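Local coordinates for DUF115 domain-containing protein (PDB 5MU5) that probably glycosylates flagellin as a Maf-family glycosyltransferase and is involved in the formation of bacterial flagella, at residues G27-V32 / P152-L157; L102-D107 / W622-D627; V453-N458 / W471-L476. One frame throughout, in Å; residues are numbered along the deposited sequence.

Contact 1 of 3, residues G27-V32 / P152-L157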
loop_
_atom_site.group_PDB
_atom_site.type_symbol
_atom_site.label_atom_id
_atom_site.label_comp_id
_atom_site.label_asym_id
_atom_site.label_seq_id
_atom_site.Cartn_x
_atom_site.Cartn_y
_atom_site.Cartn_z
ATOM N N GLY A 27 -14.175 -6.572 -25.796
ATOM C CA GLY A 27 -14.557 -6.807 -27.176
ATOM C C GLY A 27 -15.727 -7.759 -27.229
ATOM O O GLY A 27 -16.673 -7.532 -27.979
ATOM N N GLU A 28 -15.690 -8.807 -26.405
ATOM C CA GLU A 28 -16.759 -9.798 -26.449
ATOM C C GLU A 28 -18.068 -9.158 -25.975
ATOM O O GLU A 28 -19.132 -9.370 -26.540
ATOM C CB GLU A 28 -16.402 -11.046 -25.639
ATOM C CG GLU A 28 -17.381 -12.204 -25.806
ATOM C CD GLU A 28 -17.709 -12.545 -27.264
ATOM O OE1 GLU A 28 -16.783 -12.605 -28.102
ATOM O OE2 GLU A 28 -18.905 -12.768 -27.572
ATOM N N ARG A 29 -17.963 -8.314 -24.979
ATOM C CA ARG A 29 -19.114 -7.624 -24.466
ATOM C C ARG A 29 -19.669 -6.630 -25.500
ATOM O O ARG A 29 -20.875 -6.557 -25.722
ATOM C CB ARG A 29 -18.719 -6.930 -23.168
ATOM C CG ARG A 29 -19.897 -6.324 -22.463
ATOM C CD ARG A 29 -19.502 -5.712 -21.150
ATOM N NE ARG A 29 -20.628 -4.941 -20.632
ATOM C CZ ARG A 29 -20.574 -4.191 -19.537
ATOM N NH1 ARG A 29 -19.449 -4.112 -18.827
ATOM N NH2 ARG A 29 -21.659 -3.531 -19.155
ATOM N N LEU A 30 -18.794 -5.866 -26.136
ATOM C CA LEU A 30 -19.223 -4.994 -27.228
ATOM C C LEU A 30 -19.911 -5.739 -28.379
ATOM O O LEU A 30 -20.873 -5.226 -28.962
ATOM C CB LEU A 30 -18.030 -4.228 -27.795
ATOM C CG LEU A 30 -17.552 -3.093 -26.895
ATOM C CD1 LEU A 30 -16.162 -2.621 -27.294
ATOM C CD2 LEU A 30 -18.548 -1.933 -26.937
ATOM N N ARG A 31 -19.422 -6.934 -28.708
ATOM C CA ARG A 31 -19.951 -7.696 -29.833
ATOM C C ARG A 31 -21.428 -8.041 -29.634
ATOM O O ARG A 31 -22.196 -7.967 -30.567
ATOM C CB ARG A 31 -19.144 -9.000 -30.035
ATOM C CG ARG A 31 -19.363 -9.690 -31.367
ATOM C CD ARG A 31 -18.594 -11.015 -31.507
ATOM N NE ARG A 31 -19.107 -11.984 -30.541
ATOM C CZ ARG A 31 -20.088 -12.844 -30.764
ATOM N NH1 ARG A 31 -20.646 -12.961 -31.968
ATOM N NH2 ARG A 31 -20.488 -13.622 -29.775
ATOM N N VAL A 32 -21.821 -8.421 -28.415
ATOM C CA VAL A 32 -23.199 -8.874 -28.160
ATOM C C VAL A 32 -24.101 -7.817 -27.525
ATOM O O VAL A 32 -25.249 -8.098 -27.242
ATOM C CB VAL A 32 -23.237 -10.159 -27.278
ATOM C CG1 VAL A 32 -22.545 -11.315 -27.981
ATOM C CG2 VAL A 32 -22.612 -9.926 -25.904
ATOM N N PRO A 152 -19.395 5.256 -17.065
ATOM C CA PRO A 152 -20.479 4.559 -16.367
ATOM C C PRO A 152 -21.545 3.962 -17.281
ATOM O O PRO A 152 -22.237 3.026 -16.896
ATOM C CB PRO A 152 -21.126 5.672 -15.544
ATOM C CG PRO A 152 -20.045 6.674 -15.362
ATOM C CD PRO A 152 -19.303 6.666 -16.648
ATOM N N ASN A 153 -21.706 4.545 -18.460
ATOM C CA ASN A 153 -22.749 4.109 -19.378
ATOM C C ASN A 153 -22.113 3.351 -20.536
ATOM O O ASN A 153 -21.459 3.940 -21.389
ATOM C CB ASN A 153 -23.550 5.315 -19.852
ATOM C CG ASN A 153 -24.813 4.920 -20.603
ATOM O OD1 ASN A 153 -24.894 3.848 -21.188
ATOM N ND2 ASN A 153 -25.797 5.797 -20.597
ATOM N N PHE A 154 -22.292 2.035 -20.527
ATOM C CA PHE A 154 -21.706 1.176 -21.535
ATOM C C PHE A 154 -22.195 1.497 -22.938
ATOM O O PHE A 154 -21.484 1.248 -23.905
ATOM C CB PHE A 154 -21.975 -0.288 -21.224
ATOM C CG PHE A 154 -21.162 -1.235 -22.068
ATOM C CD1 PHE A 154 -19.834 -1.464 -21.770
ATOM C CD2 PHE A 154 -21.722 -1.881 -23.167
ATOM C CE1 PHE A 154 -19.085 -2.334 -22.538
ATOM C CE2 PHE A 154 -20.972 -2.740 -23.943
ATOM C CZ PHE A 154 -19.648 -2.964 -23.629
ATOM N N ASP A 155 -23.402 2.046 -23.054
ATOM C CA ASP A 155 -23.903 2.458 -24.357
ATOM C C ASP A 155 -22.986 3.445 -25.039
ATOM O O ASP A 155 -22.773 3.364 -26.248
ATOM C CB ASP A 155 -25.311 3.056 -24.265
ATOM C CG ASP A 155 -26.387 1.997 -24.077
ATOM O OD1 ASP A 155 -26.057 0.833 -23.721
ATOM O OD2 ASP A 155 -27.568 2.339 -24.313
ATOM N N PHE A 156 -22.438 4.375 -24.273
ATOM C CA PHE A 156 -21.549 5.376 -24.841
ATOM C C PHE A 156 -20.294 4.745 -25.437
ATOM O O PHE A 156 -19.856 5.129 -26.514
ATOM C CB PHE A 156 -21.170 6.449 -23.809
ATOM C CG PHE A 156 -22.341 7.271 -23.305
ATOM C CD1 PHE A 156 -23.580 7.259 -23.954
ATOM C CD2 PHE A 156 -22.181 8.117 -22.201
ATOM C CE1 PHE A 156 -24.631 8.031 -23.484
ATOM C CE2 PHE A 156 -23.238 8.889 -21.730
ATOM C CZ PHE A 156 -24.459 8.847 -22.371
ATOM N N LEU A 157 -19.718 3.778 -24.744
ATOM C CA LEU A 157 -18.560 3.081 -25.292
ATOM C C LEU A 157 -18.971 2.364 -26.577
ATOM O O LEU A 157 -18.272 2.428 -27.583
ATOM C CB LEU A 157 -18.000 2.066 -24.291
ATOM C CG LEU A 157 -16.827 1.246 -24.828
ATOM C CD1 LEU A 157 -15.603 2.130 -25.077
ATOM C CD2 LEU A 157 -16.494 0.115 -23.864
#
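Phe154 and Arg29 lie flat on each other, and around this stack the start of helix 154-160 meets helix 24-32. Asn153 stands at the N-cap, its OD1 accepting from Asp155 N at 3.0 Å, a bond that pins the first turn from which Phe154 reaches across. With CG anti to the backbone N (chi1 -168°), Phe154 turns one ring face to Arg29, whose guanidinium runs parallel to the ring within 3°. Arg29 CZ sits 3.9 Å from the centroid of the Phe154 ring, over the face, in a cation-pi stack; its extended chain adds aliphatic packing, with Arg29 CG 3.6 Å from Phe154 CZ. The same CZ of Phe154 also takes Leu30 CD2 at 3.6 Å. Asp155 turns its carboxylate to His33 and Ser37, just past helix 24-32. One turn on from Phe154, Leu157 CG closes against Leu30 CD2 at 4.2 Å, a looser apolar touch. The contact thus joins the N-terminal helices to the helix that follows strand 146-150 of the parallel four-stranded sheet: Leu30 continues onto Leu16 and Phe19 of helix 9-22, while Met26 of helix 24-32 packs against both Phe154 and Leu157.

Contact 2 of 3, residues L102-D107 / W622-D627; sequences LKRATD and WEIIRD
Arg104 reaches over Ile624 to Asp627, and Arg104 and Ile624 supply most of the contact between helices 92-107 and 618-646. Arg104 CB starts on the apolar layer, 3.9 Å from Ile624 CD1 and slightly farther from Ile624 CG2. The chain then bends at its third torsion (chi3 66°), which swings the guanidinium across the isoleucine instead of straight out from the helix. Arg104 NE passes 4.0 Å from Ile624 CG1, and Ile624 lies over one face of the guanidinium, offset toward the rim. At the tip, Arg104 NH1 gives a hydrogen bond of 2.8 Å to Asp627 OD2, with an N-H...O angle of 156°. The oxygen lies near the guanidinium plane but is approached on its anti side, and the carboxylate stands nearly perpendicular to that plane. Arg104 NH2 adds a weak bond to Asp627 OD2 at 3.4 Å. NH1 also forms a salt bridge with Glu628, giving the arginine two acidic partners on neighbouring residues of one helix. With an alanine here, Asp627 and Glu628 would probably lose their shared positive mate and the flank of Ile624 would be uncovered. Beneath the charged layer, Ile624 CD1 rests against the backbone, 3.8 Å from Ala105 N, and Ala105 itself touches Phe112 and Leu110. On the other helix, Glu623 is held by Arg626, which also forms a salt bridge with Asp562. The short helical segments run nearly antiparallel, at 150° with axes 9.9 Å apart, in an arrangement typical of helix-helix packing with an apolar side chain between the backbones and a salt bridge along the flank. Here it joins the Maf N-terminal domain to the C-terminal helical bundle of the flagellin glycosyltransferase family.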
loop_
_atom_site.group_PDB
_atom_site.type_symbol
_atom_site.label_atom_id
_atom_site.label_comp_id
_atom_site.label_asym_id
_atom_site.label_seq_id
_atom_site.Cartn_x
_atom_site.Cartn_y
_atom_site.Cartn_z
ATOM N N LEU A 102 19.160 19.752 -8.037
ATOM C CA LEU A 102 18.691 21.129 -7.903
ATOM C C LEU A 102 19.813 22.128 -7.761
ATOM O O LEU A 102 19.771 23.212 -8.367
ATOM C CB LEU A 102 17.750 21.256 -6.711
ATOM C CG LEU A 102 16.469 20.462 -6.876
ATOM C CD1 LEU A 102 15.642 20.676 -5.622
ATOM C CD2 LEU A 102 15.710 20.887 -8.127
ATOM N N LYS A 103 20.807 21.771 -6.958
ATOM C CA LYS A 103 21.959 22.622 -6.786
ATOM C C LYS A 103 22.700 22.845 -8.127
ATOM O O LYS A 103 23.016 23.982 -8.480
ATOM C CB LYS A 103 22.881 22.026 -5.745
ATOM C CG LYS A 103 24.169 22.790 -5.589
ATOM C CD LYS A 103 25.144 22.050 -4.685
ATOM C CE LYS A 103 26.534 22.679 -4.761
ATOM N NZ LYS A 103 26.467 24.159 -4.587
ATOM N N ARG A 104 22.971 21.771 -8.866
ATOM C CA ARG A 104 23.665 21.886 -10.153
ATOM C C ARG A 104 22.860 22.694 -11.186
ATOM O O ARG A 104 23.423 23.514 -11.936
ATOM C CB ARG A 104 23.997 20.515 -10.706
ATOM C CG ARG A 104 25.150 19.831 -9.982
ATOM C CD ARG A 104 25.301 18.377 -10.418
ATOM N NE ARG A 104 25.692 18.258 -11.821
ATOM C CZ ARG A 104 26.026 17.119 -12.436
ATOM N NH1 ARG A 104 26.029 15.957 -11.791
ATOM N NH2 ARG A 104 26.364 17.141 -13.712
ATOM N N ALA A 105 21.550 22.470 -11.221
ATOM C CA ALA A 105 20.677 23.261 -12.075
ATOM C C ALA A 105 20.713 24.745 -11.706
ATOM O O ALA A 105 20.906 25.579 -12.580
ATOM C CB ALA A 105 19.249 22.754 -12.011
ATOM N N THR A 106 20.539 25.079 -10.428
ATOM C CA THR A 106 20.514 26.495 -10.052
ATOM C C THR A 106 21.886 27.148 -10.262
ATOM O O THR A 106 21.970 28.270 -10.786
ATOM C CB THR A 106 19.977 26.731 -8.626
ATOM O OG1 THR A 106 20.784 26.033 -7.676
ATOM C CG2 THR A 106 18.531 26.237 -8.509
ATOM N N ASP A 107 22.958 26.435 -9.912
ATOM C CA ASP A 107 24.309 26.953 -10.134
ATOM C C ASP A 107 24.521 27.292 -11.600
ATOM O O ASP A 107 25.219 28.236 -11.903
ATOM C CB ASP A 107 25.381 25.951 -9.687
ATOM C CG ASP A 107 25.470 25.815 -8.169
ATOM O OD1 ASP A 107 24.836 26.633 -7.468
ATOM O OD2 ASP A 107 26.178 24.904 -7.675
ATOM N N TRP A 622 18.376 17.381 -18.081
ATOM C CA TRP A 622 18.341 15.952 -18.331
ATOM C C TRP A 622 19.732 15.321 -18.144
ATOM O O TRP A 622 19.845 14.246 -17.585
ATOM C CB TRP A 622 17.796 15.644 -19.726
ATOM C CG TRP A 622 16.330 15.335 -19.743
ATOM C CD1 TRP A 622 15.355 16.014 -20.405
ATOM C CD2 TRP A 622 15.673 14.264 -19.046
ATOM N NE1 TRP A 622 14.131 15.432 -20.174
ATOM C CE2 TRP A 622 14.297 14.350 -19.356
ATOM C CE3 TRP A 622 16.119 13.229 -18.225
ATOM C CZ2 TRP A 622 13.363 13.454 -18.860
ATOM C CZ3 TRP A 622 15.199 12.333 -17.729
ATOM C CH2 TRP A 622 13.825 12.453 -18.035
ATOM N N GLU A 623 20.781 15.973 -18.628
ATOM C CA GLU A 623 22.136 15.450 -18.448
ATOM C C GLU A 623 22.511 15.418 -16.944
ATOM O O GLU A 623 23.071 14.434 -16.448
ATOM C CB GLU A 623 23.138 16.242 -19.288
ATOM C CG GLU A 623 24.617 16.024 -18.947
ATOM C CD GLU A 623 25.039 14.558 -18.870
ATOM O OE1 GLU A 623 24.466 13.698 -19.572
ATOM O OE2 GLU A 623 25.961 14.258 -18.084
ATOM N N ILE A 624 22.170 16.480 -16.218
ATOM C CA ILE A 624 22.350 16.504 -14.763
ATOM C C ILE A 624 21.660 15.332 -14.077
ATOM O O ILE A 624 22.231 14.686 -13.185
ATOM C CB ILE A 624 21.835 17.823 -14.181
ATOM C CG1 ILE A 624 22.835 18.936 -14.528
ATOM C CG2 ILE A 624 21.670 17.724 -12.665
ATOM C CD1 ILE A 624 22.358 20.335 -14.212
ATOM N N ILE A 625 20.417 15.077 -14.471
ATOM C CA ILE A 625 19.643 13.992 -13.892
ATOM C C ILE A 625 20.301 12.639 -14.174
ATOM O O ILE A 625 20.371 11.775 -13.294
ATOM C CB ILE A 625 18.219 13.994 -14.470
ATOM C CG1 ILE A 625 17.450 15.153 -13.879
ATOM C CG2 ILE A 625 17.482 12.702 -14.157
ATOM C CD1 ILE A 625 16.224 15.486 -14.667
ATOM N N ARG A 626 20.789 12.478 -15.399
ATOM C CA ARG A 626 21.413 11.241 -15.809
ATOM C C ARG A 626 22.640 10.998 -14.964
ATOM O O ARG A 626 22.824 9.926 -14.411
ATOM C CB ARG A 626 21.799 11.297 -17.287
ATOM C CG ARG A 626 22.257 9.968 -17.874
ATOM C CD ARG A 626 23.062 10.154 -19.162
ATOM N NE ARG A 626 24.246 10.949 -18.872
ATOM C CZ ARG A 626 25.317 10.517 -18.199
ATOM N NH1 ARG A 626 25.392 9.272 -17.744
ATOM N NH2 ARG A 626 26.316 11.352 -17.955
ATOM N N ASP A 627 23.464 12.016 -14.846
ATOM C CA ASP A 627 24.729 11.872 -14.150
ATOM C C ASP A 627 24.532 11.600 -12.647
ATOM O O ASP A 627 25.175 10.720 -12.091
ATOM C CB ASP A 627 25.558 13.133 -14.348
ATOM C CG ASP A 627 26.942 12.990 -13.817
ATOM O OD1 ASP A 627 27.547 11.924 -14.030
ATOM O OD2 ASP A 627 27.435 13.941 -13.189
#

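Contact 3 of 3, residues V453-N458 / W471-L476. With EDO (1,2-ethanediol), chain G.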
loop_
_atom_site.group_PDB
_atom_site.type_symbol
_atom_site.label_atom_id
_atom_site.label_comp_id
_atom_site.label_asym_id
_atom_site.label_seq_id
_atom_site.Cartn_x
_atom_site.Cartn_y
_atom_site.Cartn_z
ATOM N N VAL A 453 -11.127 12.584 15.683
ATOM C CA VAL A 453 -12.470 12.560 15.134
ATOM C C VAL A 453 -13.437 11.834 16.073
ATOM O O VAL A 453 -13.064 10.905 16.761
ATOM C CB VAL A 453 -12.498 11.918 13.750
ATOM C CG1 VAL A 453 -11.598 12.705 12.818
ATOM C CG2 VAL A 453 -12.077 10.459 13.797
ATOM N N ARG A 454 -14.679 12.270 16.088
ATOM C CA ARG A 454 -15.715 11.639 16.897
ATOM C C ARG A 454 -16.227 10.322 16.281
ATOM O O ARG A 454 -16.656 10.285 15.142
ATOM C CB ARG A 454 -16.872 12.615 17.116
ATOM C CG ARG A 454 -16.469 13.833 17.948
ATOM C CD ARG A 454 -17.496 14.961 17.908
ATOM N NE ARG A 454 -18.765 14.576 18.515
ATOM C CZ ARG A 454 -19.118 14.807 19.779
ATOM N NH1 ARG A 454 -18.300 15.419 20.625
ATOM N NH2 ARG A 454 -20.309 14.421 20.208
ATOM N N GLU A 455 -16.205 9.254 17.061
ATOM C CA GLU A 455 -16.583 7.941 16.567
ATOM C C GLU A 455 -17.535 7.278 17.535
ATOM O O GLU A 455 -17.457 7.525 18.721
ATOM C CB GLU A 455 -15.342 7.058 16.402
ATOM C CG GLU A 455 -14.389 7.499 15.303
ATOM C CD GLU A 455 -15.038 7.565 13.919
ATOM O OE1 GLU A 455 -15.704 6.586 13.504
ATOM O OE2 GLU A 455 -14.889 8.607 13.246
ATOM N N PRO A 456 -18.435 6.423 17.037
ATOM C CA PRO A 456 -19.305 5.737 17.983
ATOM C C PRO A 456 -18.474 4.876 18.936
ATOM O O PRO A 456 -17.470 4.275 18.527
ATOM C CB PRO A 456 -20.201 4.854 17.086
ATOM C CG PRO A 456 -19.494 4.778 15.787
ATOM C CD PRO A 456 -18.759 6.067 15.644
ATOM N N GLY A 457 -18.886 4.844 20.193
ATOM C CA GLY A 457 -18.171 4.127 21.210
ATOM C C GLY A 457 -18.695 2.723 21.345
ATOM O O GLY A 457 -19.851 2.453 21.027
ATOM N N ASN A 458 -17.837 1.825 21.817
ATOM C CA ASN A 458 -18.230 0.445 22.076
ATOM C C ASN A 458 -19.423 0.359 23.039
ATOM O O ASN A 458 -20.354 -0.445 22.828
ATOM C CB ASN A 458 -17.043 -0.322 22.645
ATOM C CG ASN A 458 -17.327 -1.800 22.831
ATOM O OD1 ASN A 458 -17.765 -2.483 21.904
ATOM N ND2 ASN A 458 -17.043 -2.312 24.033
ATOM N N TRP A 471 -7.449 2.990 11.502
ATOM C CA TRP A 471 -6.868 1.934 10.656
ATOM C C TRP A 471 -6.741 0.665 11.466
ATOM O O TRP A 471 -7.056 -0.413 10.995
ATOM C CB TRP A 471 -5.479 2.293 10.124
ATOM C CG TRP A 471 -5.414 3.544 9.281
ATOM C CD1 TRP A 471 -6.430 4.124 8.579
ATOM C CD2 TRP A 471 -4.239 4.322 9.002
ATOM N NE1 TRP A 471 -5.974 5.235 7.932
ATOM C CE2 TRP A 471 -4.630 5.376 8.158
ATOM C CE3 TRP A 471 -2.896 4.224 9.387
ATOM C CZ2 TRP A 471 -3.730 6.346 7.695
ATOM C CZ3 TRP A 471 -1.991 5.197 8.931
ATOM C CH2 TRP A 471 -2.421 6.247 8.097
ATOM N N THR A 472 -6.298 0.811 12.708
ATOM C CA THR A 472 -6.184 -0.314 13.597
ATOM C C THR A 472 -7.548 -0.913 13.803
ATOM O O THR A 472 -7.704 -2.123 13.692
ATOM C CB THR A 472 -5.575 0.108 14.936
ATOM O OG1 THR A 472 -4.233 0.540 14.720
ATOM C CG2 THR A 472 -5.567 -1.065 15.928
ATOM N N ARG A 473 -8.540 -0.070 14.105
ATOM C CA ARG A 473 -9.922 -0.529 14.267
ATOM C C ARG A 473 -10.456 -1.241 13.040
ATOM O O ARG A 473 -11.126 -2.279 13.152
ATOM C CB ARG A 473 -10.824 0.653 14.565
ATOM C CG ARG A 473 -12.301 0.312 14.689
ATOM C CD ARG A 473 -13.126 1.578 14.543
ATOM N NE ARG A 473 -13.089 2.034 13.172
ATOM C CZ ARG A 473 -13.610 3.176 12.739
ATOM N NH1 ARG A 473 -14.232 3.994 13.584
ATOM N NH2 ARG A 473 -13.497 3.493 11.452
ATOM N N ASP A 474 -10.220 -0.667 11.857
ATOM C CA ASP A 474 -10.698 -1.299 10.629
ATOM C C ASP A 474 -9.997 -2.645 10.382
ATOM O O ASP A 474 -10.625 -3.584 9.886
ATOM C CB ASP A 474 -10.547 -0.365 9.405
ATOM C CG ASP A 474 -11.501 0.871 9.455
ATOM O OD1 ASP A 474 -12.228 1.102 10.457
ATOM O OD2 ASP A 474 -11.516 1.635 8.469
ATOM N N ALA A 475 -8.709 -2.761 10.729
ATOM C CA ALA A 475 -7.995 -4.035 10.479
ATOM C C ALA A 475 -8.508 -5.140 11.421
ATOM O O ALA A 475 -8.630 -6.304 11.024
ATOM C CB ALA A 475 -6.486 -3.863 10.575
ATOM N N LEU A 476 -8.873 -4.754 12.637
ATOM C CA LEU A 476 -9.435 -5.686 13.609
ATOM C C LEU A 476 -10.774 -6.217 13.162
ATOM O O LEU A 476 -10.997 -7.424 13.195
ATOM C CB LEU A 476 -9.601 -5.033 14.977
ATOM C CG LEU A 476 -8.345 -4.778 15.800
ATOM C CD1 LEU A 476 -8.698 -4.032 17.076
ATOM C CD2 LEU A 476 -7.634 -6.077 16.127
HETATM C C1 EDO G . -20.837 17.101 22.958
HETATM O O1 EDO G . -19.660 17.612 23.572
HETATM C C2 EDO G . -21.472 16.060 23.868
HETATM O O2 EDO G . -21.508 14.810 23.172
HETATM O O HOH W 1 -16.010 3.154 15.840
#
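A single charged pair, Glu455 with Arg473, spans a strand and a helix whose nearest CA atoms, those of the same two residues, are 11.0 Å apart. Arg473 NH1 gives Glu455 OE1 a hydrogen bond of 3.0 Å, with an N-H...O angle of 152°. The geometry is lopsided: the oxygen lies in the guanidinium plane, whereas the nitrogen comes from well above the carboxylate plane, 47° out of it, and the two flat groups are turned steeply against each other. Glu455 bends at its second torsion (chi2 -58°), which folds the carboxylate aside while Glu455 CG stays 3.9 Å from Arg473 NH1. The far side of the guanidinium is held within its own helix. Arg473 grips Asp474 side-on, NE and NH2 both donating to OD1, with Arg473 NH2 to Asp474 OD1 at 2.9 Å. Three nitrogens of one arginine are therefore engaged by two carboxylates, which should fix the rotation of its plane. A water adds a further link: it gives a hydrogen bond to Pro456 O and accepts from Arg473 NH1 at 3.0 Å, so this nitrogen serves both the glutamate and the solvent bridge to the strand backbone. On the strand, Arg454 NH2 donates to O2 of a 1,2-ethanediol at 3.2 Å, a molecule probably left from crystallisation, while its NH1 bonds Tyr464. Strand 453-456 is an outer strand of a three-stranded antiparallel sheet, bonded to strand 462-465, and helix 467-482 follows in the chain; Leu470 of that helix packs on Val453 and Glu455. The chemistry implies a hydrated, electrostatic tie at the surface: two acids and one arginine form a salt-bridge network, and the paired carboxylates are likely to stabilise the arginine's positive charge.

Contact 1 is mostly buried, contact 2 partly so, and contact 3 lies at the surface. No helix or strand is shared among them, and they stand far apart: the centres of contacts 1 and 2 are about 48 Å from each other and those of contacts 2 and 3 about 47 Å, with contacts 2 and 3 on opposite sides of the chain's centre. An arginine takes part in each, yet in a different role: stacked on an aromatic ring in contact 1, laid over an isoleucine and bonded to acids in contact 2, and gripped by carboxylates and water in contact 3. Contact 3 ties neighbouring elements locally, nested within the long loop that contact 2 closes between domains far apart in sequence, whereas contact 1 stays within the N-terminal domain.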